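Putative uncharacterized protein (Toxoplasma gondii, PDB 4FBD) is of unknown function but belongs to the conserved DUF3228 family and forms an assembly of two chains in this crystal structure. Local coordinates at residues Ile200-Asn205 with Val215-Glu220; Gly104-Thr109 with Lys141-Pro146. All coordinates share one frame; numbering follows the deposited sequence. Where two conformers were deposited one is given.

In the fold
Contact 2 closes before contact 1 opens along the chain, and both belong to the DUF3228 part of the protein. Their centres lie about 27 Å apart and their nearest atoms about 13 Å apart, so neither touches the other. Contact 1 joins the end region of helix 199-204 to the start of helix 219-229; contact 2 sets edge strand 105-107 of the four-stranded sheet against the loop that follows helix 137-140. That sheet links them: helix 219-229 leads directly into strand 232-235, which pairs with strand 105-107, while strand 130-135 touches side chains from both places. Contact 1 packs directly on the second subunit through Leu217, whereas in contact 2 Ile108, toward the far end of segment 104-109, reaches it.

Contact 1: residues Ile200-Asn205 with Val215-Glu220; sequences ITMLRN and VALDRE
Leu217 meets Met202 and Leu203 through its two methyl branches, and this apolar trio makes up most of the contact. Its CG stands anti to the backbone N (chi1 -179°), and the branches part from there: CD2 of Leu217 touches Leu203 CD2 at 4.0 Å, whereas CD1 turns to the methionine. Met202 and Leu217 cross nearly at right angles. The methionine chain turns at its last torsion (chi3 50°), which brings Met202 CE to 3.4 Å from Leu217 CD1. Nearer the backbone, Met202 CB already faces the leucine, 4.0 Å from Leu217 CD1. A flexible unbranched thioether suits this place between two helices, for Met202 also packs on Ala221, Tyr222 and Ser225 of helix 219-229.

Polar groups make no hydrogen bond between the segments; Met202 CE merely comes within 3.9 Å of Asp218 O. Arg204 N binds Ile200 O within the helix at 2.8 Å, and Asn205 is backbone-bonded to Gly214. Asp218 is the N-cap of helix 219-229, its OD1 accepting a hydrogen bond from the backbone N of Ala221, a role that a short carboxylate fits well.

Leu128 of the second subunit packs on Leu217. The contact between the segments is thus apolar and its cohesion probably hydrophobic: the bond to Gly214 helps close the nine-residue connection, and Leu217, just ahead of its helix, lies against helix 199-204 beside the dimer partner.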
ATOM      1  N   ILE A 200       4.520  -0.911  -1.569  1.00 39.79           N
ATOM      2  CA  ILE A 200       4.209  -2.055  -0.737  1.00 42.82           C
ATOM      3  C   ILE A 200       5.332  -3.075  -0.805  1.00 44.88           C
ATOM      4  O   ILE A 200       5.666  -3.699   0.193  1.00 48.43           O
ATOM      5  CB  ILE A 200       2.838  -2.685  -1.112  1.00 42.91           C
ATOM      6  CG1 ILE A 200       2.441  -3.766  -0.108  1.00 49.21           C
ATOM      7  CG2 ILE A 200       2.852  -3.269  -2.528  1.00 44.38           C
ATOM      8  CD1 ILE A 200       2.153  -3.244   1.288  1.00 50.75           C
ATOM      9  N   THR A 201       5.946  -3.218  -1.965  1.00 45.45           N
ATOM     10  CA  THR A 201       7.020  -4.188  -2.112  1.00 47.57           C
ATOM     11  C   THR A 201       8.125  -3.774  -1.168  1.00 50.10           C
ATOM     12  O   THR A 201       8.717  -4.616  -0.513  1.00 51.49           O
ATOM     13  CB  THR A 201       7.543  -4.264  -3.570  1.00 47.63           C
ATOM     14  OG1 THR A 201       6.447  -4.489  -4.469  1.00 47.48           O
ATOM     15  CG2 THR A 201       8.566  -5.387  -3.750  1.00 45.91           C
ATOM     16  N   MET A 202       8.381  -2.468  -1.066  1.00 50.44           N
ATOM     17  CA  MET A 202       9.434  -1.974  -0.162  1.00 53.35           C
ATOM     18  C   MET A 202       9.119  -2.293   1.295  1.00 54.99           C
ATOM     19  O   MET A 202      10.013  -2.683   2.054  1.00 56.80           O
ATOM     20  CB  MET A 202       9.653  -0.473  -0.313  1.00 53.39           C
ATOM     21  CG  MET A 202      10.182  -0.051  -1.689  1.00 57.55           C
ATOM     22  SD  MET A 202      10.604   1.711  -1.744  1.00 63.01           S
ATOM     23  CE  MET A 202      11.631   1.793  -0.267  1.00 57.55           C
ATOM     24  N   LEU A 203       7.850  -2.133   1.677  1.00 54.99           N
ATOM     25  CA  LEU A 203       7.410  -2.451   3.044  1.00 58.18           C
ATOM     26  C   LEU A 203       7.538  -3.950   3.333  1.00 61.40           C
ATOM     27  O   LEU A 203       8.112  -4.327   4.347  1.00 64.04           O
ATOM     28  CB  LEU A 203       5.969  -2.009   3.284  1.00 57.04           C
ATOM     29  CG  LEU A 203       5.716  -0.509   3.095  1.00 55.89           C
ATOM     30  CD1 LEU A 203       4.247  -0.210   3.298  1.00 54.89           C
ATOM     31  CD2 LEU A 203       6.576   0.332   4.040  1.00 55.87           C
ATOM     32  N   ARG A 204       7.014  -4.794   2.439  1.00 60.99           N
ATOM     33  CA  ARG A 204       7.094  -6.249   2.629  1.00 65.03           C
ATOM     34  C   ARG A 204       8.564  -6.732   2.741  1.00 67.55           C
ATOM     35  O   ARG A 204       8.840  -7.725   3.415  1.00 70.02           O
ATOM     36  CB  ARG A 204       6.337  -6.996   1.507  1.00 65.03           C
ATOM     37  CG  ARG A 204       6.293  -8.525   1.655  1.00 70.42           C
ATOM     38  CD  ARG A 204       5.458  -9.235   0.569  1.00 73.56           C
ATOM     39  NE  ARG A 204       5.781  -8.733  -0.765  1.00 74.89           N
ATOM     40  CZ  ARG A 204       4.963  -8.032  -1.547  1.00 74.34           C
ATOM     41  NH1 ARG A 204       3.703  -7.796  -1.200  1.00 77.06           N
ATOM     42  NH2 ARG A 204       5.395  -7.604  -2.722  1.00 76.05           N
ATOM     43  N   ASN A 205       9.492  -6.029   2.090  1.00 66.26           N
ATOM     44  CA  ASN A 205      10.913  -6.379   2.152  1.00 69.85           C
ATOM     45  C   ASN A 205      11.567  -6.079   3.510  1.00 71.61           C
ATOM     46  O   ASN A 205      12.689  -6.521   3.754  1.00 74.21           O
ATOM     47  CB  ASN A 205      11.713  -5.694   1.032  1.00 68.91           C
ATOM     48  CG  ASN A 205      11.434  -6.289  -0.348  1.00 73.01           C
ATOM     49  OD1 ASN A 205      10.741  -7.307  -0.486  1.00 81.01           O
ATOM     50  ND2 ASN A 205      11.984  -5.655  -1.380  1.00 76.58           N
ATOM     51  N   VAL A 215      16.018  -5.251   6.264  1.00 95.75           N
ATOM     52  CA  VAL A 215      16.707  -3.966   6.425  1.00 94.82           C
ATOM     53  C   VAL A 215      15.732  -2.805   6.668  1.00 89.73           C
ATOM     54  O   VAL A 215      14.635  -2.764   6.081  1.00 86.46           O
ATOM     55  CB  VAL A 215      17.555  -3.629   5.158  1.00 94.18           C
ATOM     56  CG1 VAL A 215      16.656  -3.523   3.899  1.00 91.30           C
ATOM     57  CG2 VAL A 215      18.344  -2.337   5.357  1.00 94.33           C
ATOM     58  N   ALA A 216      16.136  -1.860   7.522  1.00 89.36           N
ATOM     59  CA  ALA A 216      15.307  -0.689   7.817  1.00 85.55           C
ATOM     60  C   ALA A 216      14.968   0.061   6.519  1.00 79.82           C
ATOM     61  O   ALA A 216      15.839   0.344   5.693  1.00 80.90           O
ATOM     62  CB  ALA A 216      15.998   0.242   8.809  1.00 87.48           C
ATOM     63  N   LEU A 217      13.690   0.356   6.345  1.00 73.71           N
ATOM     64  CA  LEU A 217      13.222   1.063   5.177  1.00 68.12           C
ATOM     65  C   LEU A 217      14.033   2.335   4.862  1.00 67.24           C
ATOM     66  O   LEU A 217      14.332   3.128   5.755  1.00 68.39           O
ATOM     67  CB  LEU A 217      11.769   1.479   5.411  1.00 64.80           C
ATOM     68  CG  LEU A 217      11.062   2.216   4.276  1.00 61.39           C
ATOM     69  CD1 LEU A 217      10.867   1.287   3.051  1.00 54.67           C
ATOM     70  CD2 LEU A 217       9.724   2.762   4.778  1.00 54.45           C
ATOM     71  N   ASP A 218      14.380   2.511   3.588  1.00 64.07           N
ATOM     72  CA  ASP A 218      15.041   3.726   3.123  1.00 62.34           C
ATOM     73  C   ASP A 218      13.872   4.668   2.830  1.00 57.15           C
ATOM     74  O   ASP A 218      13.303   4.640   1.751  1.00 55.13           O
ATOM     75  CB  ASP A 218      15.868   3.440   1.872  1.00 62.06           C
ATOM     76  CG  ASP A 218      16.393   4.703   1.208  1.00 64.42           C
ATOM     77  OD1 ASP A 218      15.900   5.813   1.527  1.00 64.37           O
ATOM     78  OD2 ASP A 218      17.287   4.580   0.338  1.00 68.84           O
ATOM     79  N   ARG A 219      13.512   5.484   3.803  0.50 57.49           N
ATOM     80  CA  ARG A 219      12.364   6.369   3.669  0.50 54.92           C
ATOM     81  C   ARG A 219      12.397   7.288   2.449  0.50 52.93           C
ATOM     82  O   ARG A 219      11.355   7.542   1.858  0.50 49.58           O
ATOM     83  CB  ARG A 219      12.138   7.106   4.988  0.50 56.99           C
ATOM     84  CG  ARG A 219      11.768   6.095   6.085  0.50 59.22           C
ATOM     85  CD  ARG A 219      11.693   6.651   7.505  0.50 61.49           C
ATOM     86  NE  ARG A 219      11.328   5.573   8.421  0.50 62.08           N
ATOM     87  CZ  ARG A 219      10.095   5.345   8.854  0.50 63.51           C
ATOM     88  NH1 ARG A 219       9.099   6.142   8.498  0.50 61.62           N
ATOM     89  NH2 ARG A 219       9.858   4.332   9.667  0.50 67.37           N
ATOM     90  N   GLU A 220      13.570   7.777   2.061  1.00 54.52           N
ATOM     91  CA  GLU A 220      13.654   8.616   0.863  1.00 53.57           C
ATOM     92  C   GLU A 220      13.353   7.859  -0.427  1.00 50.19           C
ATOM     93  O   GLU A 220      12.740   8.410  -1.322  1.00 48.24           O
ATOM     94  CB  GLU A 220      14.978   9.368   0.807  1.00 57.46           C
ATOM     95  CG  GLU A 220      15.027  10.497   1.832  1.00 61.09           C
ATOM     96  CD  GLU A 220      16.341  11.265   1.826  1.00 72.60           C
ATOM     97  OE1 GLU A 220      17.352  10.766   1.269  1.00 74.80           O
ATOM     98  OE2 GLU A 220      16.366  12.381   2.401  1.00 81.11           O
TER

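Contact 2: residues Gly104-Thr109 with Lys141-Pro146; sequences GSLPIT and KDALMP
Leu106 points from its edge strand toward Ala143 and Leu144 of the loop, and its two methyl groups divide the work. Leu106 CD1 rests 3.9 Å from Ala143 CB, while CD2 of Leu106 touches both neighbours, meeting Leu144 CD2 at 3.8 Å and Ala143 CB at 4.0 Å. The alanine methyl thus sits against both branches of the fork, and its small size probably lets the loop backbone come close to the strand.

In both leucines CG is anti to the carbonyl carbon and beside the backbone N, with chi1 at -69° in Leu106 and -73° in Leu144. Although the CB of Leu144 does not point straight at the strand, chi1 brings its CG round and chi2 (159°) then places CD2 on Leu106. Leu144 CD2 lies 4.0 Å from Leu106 CG. The two side chains cross at about a right angle, the CD2 branch of Leu144 lying against the CG-CD2 arm of Leu106. Branched aliphatic chains suit such apolar contact, and no hydrogen bond joins the segments. Leu144 also packs on Pro103, just before the strand segment.

Strand 105-107 pairs through its backbone with strand 232-235, and Leu106 packs further on Val235 of that strand, Phe135 of strand 130-135, and Tyr139 and Ala140 of helix 137-140. The loop 141-146 therefore extends the apolar surroundings of Leu106 on its way from that helix to strand 149-156 of the five-stranded sheet.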
ATOM      1  N   GLY A 104       4.438  -1.988 -18.792  1.00 34.41           N
ATOM      2  CA  GLY A 104       3.697  -2.749 -17.773  1.00 34.22           C
ATOM      3  C   GLY A 104       2.743  -1.879 -17.010  1.00 35.04           C
ATOM      4  O   GLY A 104       2.040  -2.358 -16.138  1.00 36.69           O
ATOM      5  N   SER A 105       2.693  -0.594 -17.346  1.00 35.56           N
ATOM      6  CA  SER A 105       1.815   0.325 -16.649  1.00 33.18           C
ATOM      7  C   SER A 105       1.416   1.542 -17.494  1.00 32.17           C
ATOM      8  O   SER A 105       1.973   1.787 -18.553  1.00 30.37           O
ATOM      9  CB  SER A 105       2.517   0.774 -15.391  1.00 33.90           C
ATOM     10  OG  SER A 105       3.730   1.363 -15.733  1.00 38.73           O
ATOM     11  N   LEU A 106       0.423   2.287 -17.002  1.00 31.02           N
ATOM     12  CA  LEU A 106      -0.104   3.471 -17.669  1.00 30.37           C
ATOM     13  C   LEU A 106      -0.203   4.642 -16.697  1.00 30.34           C
ATOM     14  O   LEU A 106      -0.299   4.439 -15.485  1.00 28.82           O
ATOM     15  CB  LEU A 106      -1.512   3.207 -18.232  1.00 27.42           C
ATOM     16  CG  LEU A 106      -1.637   2.249 -19.415  1.00 31.43           C
ATOM     17  CD1 LEU A 106      -3.033   1.685 -19.498  1.00 26.61           C
ATOM     18  CD2 LEU A 106      -1.236   2.929 -20.724  1.00 32.54           C
ATOM     19  N   PRO A 107      -0.190   5.862 -17.236  1.00 30.91           N
ATOM     20  CA  PRO A 107      -0.337   7.049 -16.423  1.00 33.15           C
ATOM     21  C   PRO A 107      -1.776   7.198 -15.960  1.00 33.39           C
ATOM     22  O   PRO A 107      -2.711   6.811 -16.674  1.00 33.34           O
ATOM     23  CB  PRO A 107       0.039   8.215 -17.357  1.00 32.80           C
ATOM     24  CG  PRO A 107       0.153   7.650 -18.741  1.00 36.25           C
ATOM     25  CD  PRO A 107       0.233   6.153 -18.629  1.00 35.98           C
ATOM     26  N   ILE A 108      -1.949   7.726 -14.765  1.00 31.86           N
ATOM     27  CA  ILE A 108      -3.283   7.953 -14.245  1.00 33.97           C
ATOM     28  C   ILE A 108      -3.602   9.385 -14.579  1.00 34.18           C
ATOM     29  O   ILE A 108      -2.854  10.258 -14.186  1.00 37.73           O
ATOM     30  CB  ILE A 108      -3.317   7.746 -12.729  1.00 32.53           C
ATOM     31  CG1 ILE A 108      -2.939   6.300 -12.396  1.00 33.10           C
ATOM     32  CG2 ILE A 108      -4.705   8.007 -12.202  1.00 36.08           C
ATOM     33  CD1 ILE A 108      -2.464   6.117 -10.972  1.00 27.66           C
ATOM     34  N   THR A 109      -4.670   9.626 -15.332  1.00 34.15           N
ATOM     35  CA  THR A 109      -5.078  10.991 -15.681  1.00 35.48           C
ATOM     36  C   THR A 109      -6.462  11.287 -15.111  1.00 36.49           C
ATOM     37  O   THR A 109      -7.118  10.400 -14.578  1.00 33.83           O
ATOM     38  CB  THR A 109      -5.193  11.162 -17.165  1.00 35.84           C
ATOM     39  OG1 THR A 109      -6.253  10.328 -17.633  1.00 35.86           O
ATOM     40  CG2 THR A 109      -3.875  10.773 -17.880  1.00 36.85           C
ATOM     41  N   LYS A 141      -6.213  -2.284 -23.220  1.00 33.40           N
ATOM     42  CA  LYS A 141      -6.049  -2.746 -24.600  1.00 34.28           C
ATOM     43  C   LYS A 141      -6.171  -1.575 -25.556  1.00 32.93           C
ATOM     44  O   LYS A 141      -5.607  -1.628 -26.605  1.00 31.79           O
ATOM     45  CB  LYS A 141      -7.049  -3.851 -24.982  1.00 36.73           C
ATOM     46  CG  LYS A 141      -8.524  -3.388 -25.080  1.00 41.65           C
ATOM     47  CD  LYS A 141      -9.516  -4.576 -25.228  1.00 44.92           C
ATOM     48  CE  LYS A 141     -10.979  -4.080 -25.187  1.00 51.47           C
ATOM     49  NZ  LYS A 141     -11.324  -3.189 -26.369  1.00 54.01           N
ATOM     50  N   ASP A 142      -6.888  -0.512 -25.178  1.00 32.21           N
ATOM     51  CA  ASP A 142      -7.069   0.652 -26.063  1.00 32.24           C
ATOM     52  C   ASP A 142      -6.242   1.866 -25.630  1.00 31.52           C
ATOM     53  O   ASP A 142      -6.499   2.994 -26.072  1.00 33.03           O
ATOM     54  CB  ASP A 142      -8.561   1.033 -26.110  1.00 33.09           C
ATOM     55  CG  ASP A 142      -9.441  -0.032 -26.801  1.00 35.60           C
ATOM     56  OD1 ASP A 142      -9.045  -0.583 -27.837  1.00 36.72           O
ATOM     57  OD2 ASP A 142     -10.562  -0.270 -26.326  1.00 36.27           O
ATOM     58  N   ALA A 143      -5.256   1.648 -24.768  1.00 32.15           N
ATOM     59  CA  ALA A 143      -4.399   2.738 -24.252  1.00 31.20           C
ATOM     60  C   ALA A 143      -2.922   2.468 -24.402  1.00 31.53           C
ATOM     61  O   ALA A 143      -2.145   3.378 -24.666  1.00 34.44           O
ATOM     62  CB  ALA A 143      -4.714   2.985 -22.765  1.00 32.09           C
ATOM     63  N   LEU A 144      -2.514   1.229 -24.187  1.00 31.35           N
ATOM     64  CA  LEU A 144      -1.095   0.858 -24.297  1.00 31.28           C
ATOM     65  C   LEU A 144      -0.466   1.016 -25.692  1.00 31.66           C
ATOM     66  O   LEU A 144      -0.998   0.567 -26.686  1.00 32.26           O
ATOM     67  CB  LEU A 144      -0.917  -0.579 -23.886  1.00 31.37           C
ATOM     68  CG  LEU A 144      -1.041  -0.871 -22.411  1.00 33.39           C
ATOM     69  CD1 LEU A 144      -1.347  -2.352 -22.253  1.00 37.56           C
ATOM     70  CD2 LEU A 144       0.241  -0.471 -21.699  1.00 35.24           C
ATOM     71  N   MET A 145       0.720   1.594 -25.723  1.00 43.43           N
ATOM     72  CA  MET A 145       1.437   1.800 -26.940  1.00 42.20           C
ATOM     73  C   MET A 145       2.882   1.382 -26.680  1.00 42.68           C
ATOM     74  O   MET A 145       3.272   1.230 -25.519  1.00 41.63           O
ATOM     75  CB  MET A 145       1.374   3.281 -27.301  1.00 40.71           C
ATOM     76  CG  MET A 145       0.054   3.715 -27.894  1.00 44.28           C
ATOM     77  SD  MET A 145      -0.217   3.020 -29.539  1.00 47.28           S
ATOM     78  CE  MET A 145       1.065   3.838 -30.461  1.00 45.47           C
ATOM     79  N   PRO A 146       3.665   1.170 -27.754  1.00 42.92           N
ATOM     80  CA  PRO A 146       5.069   0.823 -27.602  1.00 43.53           C
ATOM     81  C   PRO A 146       5.782   1.833 -26.756  1.00 42.04           C
ATOM     82  O   PRO A 146       5.624   3.020 -26.968  1.00 42.17           O
ATOM     83  CB  PRO A 146       5.593   0.872 -29.038  1.00 43.24           C
ATOM     84  CG  PRO A 146       4.451   0.391 -29.829  1.00 44.53           C
ATOM     85  CD  PRO A 146       3.208   0.940 -29.136  1.00 44.56           C
TER